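Local coordinates for protein immunomodulatory active chitinase (Trichuris suis, PDB 6G9C) that has immunomodulatory properties in inflammatory lung disease and probably binds and cleaves chitin, at residues A124-S127 with N128-K131; N162-L165 with L166-I170; I354-I357 with K358-N361; I391-M394 with Q395-L398. All coordinates share one frame; numbering follows the deposited sequence.

Contact 1: residues A124-S127 with N128-K131; sequences ATYS and NRAK. With EDO (1,2-ethanediol), chain F.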
# COMPACT_ATOMS: atom_id res chain seq x y z
N ALA A 124 -34.58 1.03 5.01
CA ALA A 124 -35.97 0.65 5.24
C ALA A 124 -36.29 -0.78 4.81
O ALA A 124 -37.24 -1.37 5.34
CB ALA A 124 -36.91 1.62 4.52
N THR A 125 -35.58 -1.34 3.83
CA THR A 125 -35.88 -2.67 3.33
C THR A 125 -34.59 -3.42 3.02
O THR A 125 -33.55 -2.81 2.76
CB THR A 125 -36.73 -2.64 2.05
OG1 THR A 125 -35.98 -2.03 0.99
CG2 THR A 125 -38.02 -1.85 2.26
N TYR A 126 -34.68 -4.76 3.03
CA TYR A 126 -33.54 -5.60 2.63
C TYR A 126 -33.03 -5.21 1.25
O TYR A 126 -31.82 -5.09 1.04
CB TYR A 126 -33.93 -7.09 2.64
CG TYR A 126 -32.74 -7.98 2.38
CD1 TYR A 126 -31.87 -8.34 3.41
CD2 TYR A 126 -32.45 -8.43 1.09
CE1 TYR A 126 -30.77 -9.14 3.17
CE2 TYR A 126 -31.33 -9.23 0.85
CZ TYR A 126 -30.50 -9.58 1.89
OH TYR A 126 -29.40 -10.37 1.66
N SER A 127 -33.95 -5.00 0.31
CA SER A 127 -33.59 -4.63 -1.06
C SER A 127 -32.74 -3.37 -1.09
O SER A 127 -31.70 -3.31 -1.75
CB SER A 127 -34.87 -4.46 -1.88
OG SER A 127 -34.62 -4.54 -3.27
N ASN A 128 -33.17 -2.33 -0.38
CA ASN A 128 -32.41 -1.09 -0.38
C ASN A 128 -31.05 -1.27 0.28
O ASN A 128 -30.04 -0.78 -0.23
CB ASN A 128 -33.21 0.00 0.32
CG ASN A 128 -34.42 0.46 -0.47
OD1 ASN A 128 -34.68 -0.02 -1.56
ND2 ASN A 128 -35.16 1.42 0.08
N ARG A 129 -31.01 -1.99 1.40
CA ARG A 129 -29.74 -2.18 2.10
C ARG A 129 -28.77 -3.01 1.28
O ARG A 129 -27.56 -2.74 1.29
CB ARG A 129 -29.99 -2.82 3.47
CG ARG A 129 -30.91 -2.01 4.39
CD ARG A 129 -31.00 -2.62 5.78
NE ARG A 129 -31.55 -3.98 5.76
CZ ARG A 129 -32.82 -4.31 6.03
NH1 ARG A 129 -33.73 -3.39 6.35
NH2 ARG A 129 -33.18 -5.59 5.99
N ALA A 130 -29.27 -4.00 0.55
CA ALA A 130 -28.40 -4.85 -0.27
C ALA A 130 -27.77 -4.06 -1.41
O ALA A 130 -26.60 -4.27 -1.75
CB ALA A 130 -29.18 -6.04 -0.82
N LYS A 131 -28.54 -3.16 -2.04
CA LYS A 131 -27.99 -2.31 -3.09
C LYS A 131 -26.87 -1.44 -2.53
O LYS A 131 -25.79 -1.35 -3.12
CB LYS A 131 -29.09 -1.45 -3.71
CG LYS A 131 -28.60 -0.69 -4.92
CD LYS A 131 -29.67 0.20 -5.52
CE LYS A 131 -29.11 1.03 -6.66
NZ LYS A 131 -30.16 1.75 -7.42
C1 EDO F . -38.34 -5.82 2.24
O1 EDO F . -37.23 -6.54 1.70
C2 EDO F . -38.47 -6.14 3.72
O2 EDO F . -37.21 -5.91 4.34
O HOH W 1 -36.61 -3.43 7.33

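Contact 2: residues N162-L165 with L166-I170; sequences NYLL and LCQEI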
# COMPACT_ATOMS: atom_id res chain seq x y z
N ASN A 162 -34.27 -1.24 11.69
CA ASN A 162 -33.57 -1.17 10.41
C ASN A 162 -32.08 -0.96 10.60
O ASN A 162 -31.26 -1.53 9.87
CB ASN A 162 -34.18 -0.05 9.57
CG ASN A 162 -35.64 -0.30 9.25
OD1 ASN A 162 -36.07 -1.46 9.17
ND2 ASN A 162 -36.40 0.77 9.06
N TYR A 163 -31.71 -0.13 11.58
CA TYR A 163 -30.29 0.15 11.81
C TYR A 163 -29.54 -1.13 12.19
O TYR A 163 -28.43 -1.38 11.71
CB TYR A 163 -30.15 1.21 12.89
CG TYR A 163 -28.72 1.61 13.17
CD1 TYR A 163 -28.10 2.60 12.41
CD2 TYR A 163 -27.99 1.01 14.19
CE1 TYR A 163 -26.78 2.99 12.68
CE2 TYR A 163 -26.68 1.39 14.45
CZ TYR A 163 -26.08 2.37 13.69
OH TYR A 163 -24.78 2.72 13.98
N LEU A 164 -30.14 -1.94 13.06
CA LEU A 164 -29.52 -3.20 13.46
C LEU A 164 -29.42 -4.16 12.29
O LEU A 164 -28.39 -4.83 12.11
CB LEU A 164 -30.32 -3.82 14.61
CG LEU A 164 -29.89 -5.24 15.00
CD1 LEU A 164 -28.47 -5.20 15.53
CD2 LEU A 164 -30.84 -5.88 16.00
N LEU A 165 -30.48 -4.26 11.49
CA LEU A 165 -30.45 -5.10 10.30
C LEU A 165 -29.34 -4.65 9.34
O LEU A 165 -28.56 -5.46 8.85
CB LEU A 165 -31.80 -5.08 9.60
CG LEU A 165 -32.90 -5.93 10.24
CD1 LEU A 165 -34.28 -5.52 9.72
CD2 LEU A 165 -32.66 -7.43 10.05
N LEU A 166 -29.27 -3.34 9.08
CA LEU A 166 -28.19 -2.81 8.26
C LEU A 166 -26.82 -3.26 8.78
O LEU A 166 -25.98 -3.75 8.02
CB LEU A 166 -28.28 -1.29 8.19
CG LEU A 166 -27.13 -0.55 7.50
CD1 LEU A 166 -27.07 -0.92 6.03
CD2 LEU A 166 -27.31 0.95 7.66
N CYS A 167 -26.59 -3.11 10.09
CA CYS A 167 -25.28 -3.48 10.64
C CYS A 167 -25.03 -4.98 10.57
O CYS A 167 -23.92 -5.41 10.24
CB CYS A 167 -25.14 -2.97 12.07
SG CYS A 167 -25.04 -1.18 12.19
N GLN A 168 -26.04 -5.80 10.87
CA GLN A 168 -25.85 -7.25 10.77
C GLN A 168 -25.55 -7.66 9.33
O GLN A 168 -24.71 -8.53 9.09
CB GLN A 168 -27.10 -7.98 11.28
CG GLN A 168 -27.34 -7.80 12.78
CD GLN A 168 -28.71 -8.29 13.20
OE1 GLN A 168 -29.64 -8.30 12.39
NE2 GLN A 168 -28.83 -8.73 14.45
N GLU A 169 -26.23 -7.03 8.36
CA GLU A 169 -26.03 -7.40 6.96
C GLU A 169 -24.68 -6.90 6.42
O GLU A 169 -24.05 -7.58 5.60
CB GLU A 169 -27.19 -6.86 6.11
CG GLU A 169 -28.50 -7.64 6.37
CD GLU A 169 -29.77 -6.89 5.95
OE1 GLU A 169 -29.68 -5.93 5.15
OE2 GLU A 169 -30.86 -7.28 6.42
N ILE A 170 -24.22 -5.72 6.86
CA ILE A 170 -22.88 -5.25 6.48
C ILE A 170 -21.83 -6.26 6.91
O ILE A 170 -20.99 -6.69 6.11
CB ILE A 170 -22.58 -3.86 7.07
CG1 ILE A 170 -23.33 -2.75 6.31
CG2 ILE A 170 -21.03 -3.56 7.06
CD1 ILE A 170 -23.45 -1.43 7.10

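Contact 3: residues I354-I357 with K358-N361; sequences INWI and KQEN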
# COMPACT_ATOMS: atom_id res chain seq x y z
N ILE A 354 -7.50 11.24 28.78
CA ILE A 354 -6.80 10.04 28.33
C ILE A 354 -6.31 9.21 29.52
O ILE A 354 -6.33 7.97 29.48
CB ILE A 354 -5.65 10.41 27.38
CG1 ILE A 354 -6.23 11.08 26.13
CG2 ILE A 354 -4.83 9.18 26.98
CD1 ILE A 354 -5.19 11.63 25.18
N ASN A 355 -5.84 9.87 30.58
CA ASN A 355 -5.49 9.14 31.80
C ASN A 355 -6.73 8.52 32.43
O ASN A 355 -6.66 7.43 33.00
CB ASN A 355 -4.78 10.07 32.79
CG ASN A 355 -3.32 10.27 32.46
OD1 ASN A 355 -2.58 9.31 32.24
ND2 ASN A 355 -2.89 11.52 32.43
N TRP A 356 -7.87 9.21 32.34
CA TRP A 356 -9.12 8.64 32.82
C TRP A 356 -9.52 7.39 32.03
O TRP A 356 -9.93 6.38 32.61
CB TRP A 356 -10.23 9.69 32.75
CG TRP A 356 -11.58 9.17 33.11
CD1 TRP A 356 -12.11 9.05 34.36
CD2 TRP A 356 -12.58 8.69 32.20
NE1 TRP A 356 -13.38 8.53 34.29
CE2 TRP A 356 -13.69 8.30 32.97
CE3 TRP A 356 -12.64 8.56 30.81
CZ2 TRP A 356 -14.85 7.79 32.40
CZ3 TRP A 356 -13.80 8.04 30.25
CH2 TRP A 356 -14.89 7.67 31.04
N ILE A 357 -9.40 7.44 30.70
CA ILE A 357 -9.69 6.27 29.86
C ILE A 357 -8.94 5.06 30.39
O ILE A 357 -9.50 3.96 30.51
CB ILE A 357 -9.32 6.55 28.39
CG1 ILE A 357 -10.22 7.61 27.77
CG2 ILE A 357 -9.39 5.26 27.55
CD1 ILE A 357 -9.74 7.99 26.38
N LYS A 358 -7.66 5.24 30.72
CA LYS A 358 -6.87 4.13 31.22
C LYS A 358 -7.35 3.68 32.59
O LYS A 358 -7.41 2.48 32.88
CB LYS A 358 -5.39 4.53 31.27
CG LYS A 358 -4.42 3.37 31.18
CD LYS A 358 -3.01 3.79 31.49
CE LYS A 358 -2.53 4.86 30.54
NZ LYS A 358 -1.06 5.07 30.66
N GLN A 359 -7.73 4.63 33.45
CA GLN A 359 -8.15 4.29 34.80
C GLN A 359 -9.41 3.44 34.79
O GLN A 359 -9.53 2.48 35.55
CB GLN A 359 -8.38 5.57 35.62
CG GLN A 359 -8.90 5.34 37.03
CD GLN A 359 -9.40 6.63 37.67
OE1 GLN A 359 -8.72 7.21 38.52
NE2 GLN A 359 -10.59 7.08 37.27
N GLU A 360 -10.36 3.78 33.92
CA GLU A 360 -11.64 3.09 33.83
C GLU A 360 -11.62 1.91 32.88
O GLU A 360 -12.61 1.18 32.80
CB GLU A 360 -12.74 4.08 33.40
CG GLU A 360 -12.94 5.24 34.36
CD GLU A 360 -13.27 4.78 35.77
OE1 GLU A 360 -14.23 4.00 35.94
OE2 GLU A 360 -12.55 5.19 36.71
N ASN A 361 -10.51 1.73 32.15
CA ASN A 361 -10.35 0.62 31.21
C ASN A 361 -11.42 0.64 30.12
O ASN A 361 -12.03 -0.39 29.79
CB ASN A 361 -10.34 -0.73 31.94
CG ASN A 361 -9.65 -0.65 33.28
OD1 ASN A 361 -8.42 -0.56 33.36
ND2 ASN A 361 -10.43 -0.65 34.36

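Contact 4: residues I391-M394 with Q395-L398; sequences ISLM and QEIL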
# COMPACT_ATOMS: atom_id res chain seq x y z
N ILE A 391 -2.89 15.53 19.89
CA ILE A 391 -3.14 14.16 19.45
C ILE A 391 -2.00 13.22 19.86
O ILE A 391 -2.24 12.03 20.14
CB ILE A 391 -3.41 14.15 17.93
CG1 ILE A 391 -4.66 14.99 17.65
CG2 ILE A 391 -3.65 12.74 17.41
CD1 ILE A 391 -4.93 15.21 16.20
N SER A 392 -0.76 13.73 19.97
CA SER A 392 0.36 12.91 20.44
C SER A 392 0.10 12.27 21.79
O SER A 392 0.74 11.25 22.11
CB SER A 392 1.65 13.75 20.59
OG SER A 392 2.01 14.36 19.37
N LEU A 393 -0.79 12.85 22.60
CA LEU A 393 -1.03 12.33 23.95
C LEU A 393 -1.62 10.93 23.94
O LEU A 393 -1.49 10.21 24.93
CB LEU A 393 -1.96 13.28 24.72
CG LEU A 393 -1.31 14.63 25.06
CD1 LEU A 393 -2.33 15.61 25.61
CD2 LEU A 393 -0.18 14.43 26.04
N MET A 394 -2.30 10.53 22.86
CA MET A 394 -2.85 9.18 22.78
C MET A 394 -1.73 8.14 22.79
O MET A 394 -1.66 7.27 23.66
CB MET A 394 -3.73 9.02 21.54
CG MET A 394 -5.04 9.78 21.60
SD MET A 394 -6.24 9.16 20.39
CE MET A 394 -5.39 9.49 18.85
N GLN A 395 -0.81 8.24 21.82
CA GLN A 395 0.36 7.36 21.80
C GLN A 395 1.15 7.45 23.09
O GLN A 395 1.59 6.42 23.64
CB GLN A 395 1.24 7.74 20.61
CG GLN A 395 1.82 6.58 19.86
CD GLN A 395 2.79 5.80 20.68
OE1 GLN A 395 3.52 6.36 21.49
NE2 GLN A 395 2.82 4.49 20.47
N GLU A 396 1.36 8.66 23.61
CA GLU A 396 2.28 8.83 24.74
C GLU A 396 1.73 8.21 26.01
O GLU A 396 2.50 7.70 26.82
CB GLU A 396 2.57 10.31 24.98
CG GLU A 396 3.45 10.94 23.95
CD GLU A 396 3.49 12.45 24.08
OE1 GLU A 396 3.15 12.96 25.17
OE2 GLU A 396 3.86 13.12 23.09
N ILE A 397 0.41 8.24 26.19
CA ILE A 397 -0.21 7.77 27.41
C ILE A 397 -0.79 6.36 27.25
O ILE A 397 -0.60 5.51 28.12
CB ILE A 397 -1.30 8.76 27.87
CG1 ILE A 397 -0.69 10.13 28.16
CG2 ILE A 397 -2.04 8.22 29.09
CD1 ILE A 397 -1.71 11.26 28.32
N LEU A 398 -1.48 6.10 26.14
CA LEU A 398 -2.06 4.78 25.94
C LEU A 398 -1.09 3.78 25.33
O LEU A 398 -1.38 2.58 25.33
CB LEU A 398 -3.32 4.87 25.07
CG LEU A 398 -4.44 5.77 25.62
CD1 LEU A 398 -5.58 5.87 24.63
CD2 LEU A 398 -4.93 5.28 26.97
O HOH W 2 -0.89 9.86 19.43

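Contact 1: residues A124-S127 with N128-K131
T125 is the N-cap of helix 126-142, the point where the chain turns from a loop into its first helical turn, and its side chain caps the amide of N128. With T125 OG1 set between its own backbone N and carbonyl carbon (chi1 65°), the hydroxyl reaches forward and accepts from N128 N at 3.1 Å in a nearly straight bond. Threonine suits the place because its short side chain can supply an acceptor to an amide that has no preceding helical carbonyl. The first regular backbone bond follows, R129 N to T125 O at 3.0 Å. Y126 N, also in the opening turn, donates to O2 of a 1,2-ethanediol at 3.1 Å, a molecule probably brought by the crystallisation liquor.

R129 folds back over this same corner. A bend at chi3 (-61°) lays one guanidinium face over the T125-Y126 peptide, with R129 NH1 3.4 Å from T125 C. R129 NH2 meets the edge of the Y126 ring close to the ring plane, the two planes standing 83° apart. At its own edge, R129 NH1 donates to a water at 3.0 Å, which in turn donates to A124 O. A130, whose methyl is small enough to sit beside the ring, has its CB 4.2 Å from Y126 CE2.

N128 ND2 ties the turn back to K121 O, near the end of helix 117-122. R129 NE forms a salt bridge with E169, and the side chain packs on N162, L165 and L166, so the start of helix 126-142 is fastened against helix 160-181.

Contact 2: residues N162-L165 with L166-I170
Y163 and C167, one helical turn apart, make a sulfur-aromatic contact. The tyrosine CG lies opposite its own backbone N (chi1 -178°), which swings the ring alongside the next turn, and C167 SG sits over one face, offset toward the rim, 4.1 Å from the ring centroid and 24° off its normal. Cysteine fits because its single polarisable sulfur can cover a ring in a tight interior.

Apolar packing by polar chains comes next. The amide of Q168 crosses L164 at a slant, its NE2 3.7 Å from L164 CG, while Q168 OE1 approaches L165 CD2 at 3.9 Å. E169, extended beyond CG, reaches back and crosses L165 at a slant, bringing OE2 to 4.0 Å from L165 CB, and its carboxylate forms a salt bridge with R129.

The backbone bonds are those of a regular alpha-helix, from L166 N to N162 O at 2.8 Å through to E169 N to L165 O at 2.9 Å.

Inward, Y163, L166 and C167 all pack on L150, and Y163 also meets the rings of W152 and Y203. Helix 160-181 with parallel strands 147-151 and 187-193 forms a beta-alpha-beta unit, the repeating element of the TIM barrel of family 18 chitinases.

Contact 3: residues I354-I357 with K358-N361
E360 N donates to W356 O at 2.9 Å, the shortest of the backbone hydrogen bonds across this turn and one nearly in line with the carbonyl. It sets E360 one turn on from W356. A kink at chi2 (-57°) then folds the glutamate over the ring: E360 CG lies on one face, 3.6 Å from the centroid of the five-membered ring, as a CH-pi contact. The same methylene is 3.3 Å from W356 NE1, and the carboxylate beyond it runs almost parallel to the indole, 19° from its plane. Glutamate serves here because its aliphatic part covers an aromatic face while its charge continues past the rim. There Q359 NE2 donates at 2.8 Å to E360 OE2, which accepts through its anti lone pair in a bent bond, the oxygen lying 32° out of the amide plane.

N361, with positive phi, is the C-prime residue of a Schellman motif that ends the helix. Y362 N returns to I357 O, and N361 N makes a weak bond to K358 O.

W356 packs on V251, E252 and S255 of helix 251-261. I354 and I357 press on L272 and I270 of strand 268-281, while K358 NZ hydrogen-bonds to I397 O of helix 392-398.

Contact 4: residues I391-M394 with Q395-L398
L393 and I397 have nearly the same first torsion (chi1 -69° and -61°), with L393 CG and I397 CG1 each opposite the carbonyl carbon of its residue, and, being one turn apart on the helix, the two side chains lie side by side and point the same way. I397 CD1 comes to 4.1 Å from L393 CB, a branched chain laid against a leucine one turn earlier. E396 is extended beyond CG (chi2 169°) and runs back along the helix: its OE2 reaches 3.4 Å from S392 CB, while OE1 lies 3.7 Å from L393 CD2. The carboxylate is thus flanked by carbon here, and its charge is answered by K386 in a salt bridge. S392 is short enough for this buried place, and its OG hydrogen-bonds to Y388 O.

The backbone begins and ends irregularly. I391 O and Q395 N are 4.4 Å apart, too far for the usual helical bond, and a water fills the break, donating to I391 O at 2.7 Å and accepting from Q395 N at 2.9 Å. The regular pattern starts with E396 N to S392 O, 3.1 Å. Toward the end M394 O takes two donors, L398 N at 2.7 Å and, weakly, I397 N.

Flexible and unbranched, M394 follows the barrel wall, touching R35 and C37 of strand 34-40 and A365 and V367 of strand 364-368. I391 joins it on C37 and V367, and L393 packs on M350 and I354, which places the short helix 392-398 against those strands and beside helix 347-360.

The four contacts follow one another along the chain and fall into two pairs on the TIM barrel. Contact 1 lies on helix 126-142 and contact 2 on helix 160-181; their centres are 10 Å apart and they touch through R129 and E169. Contacts 3 and 4, 12 Å apart, lie on helices 347-360 and 392-398 and touch through K358 and I397. Between the pairs the centres are 31 to 40 Å apart and nothing touches; contacts 1 and 4 lie on opposite sides of the chain's centre. Each pair links helices that follow one another along the chain, the second near strands 34-40 and 364-368, whose pairing closes the barrel.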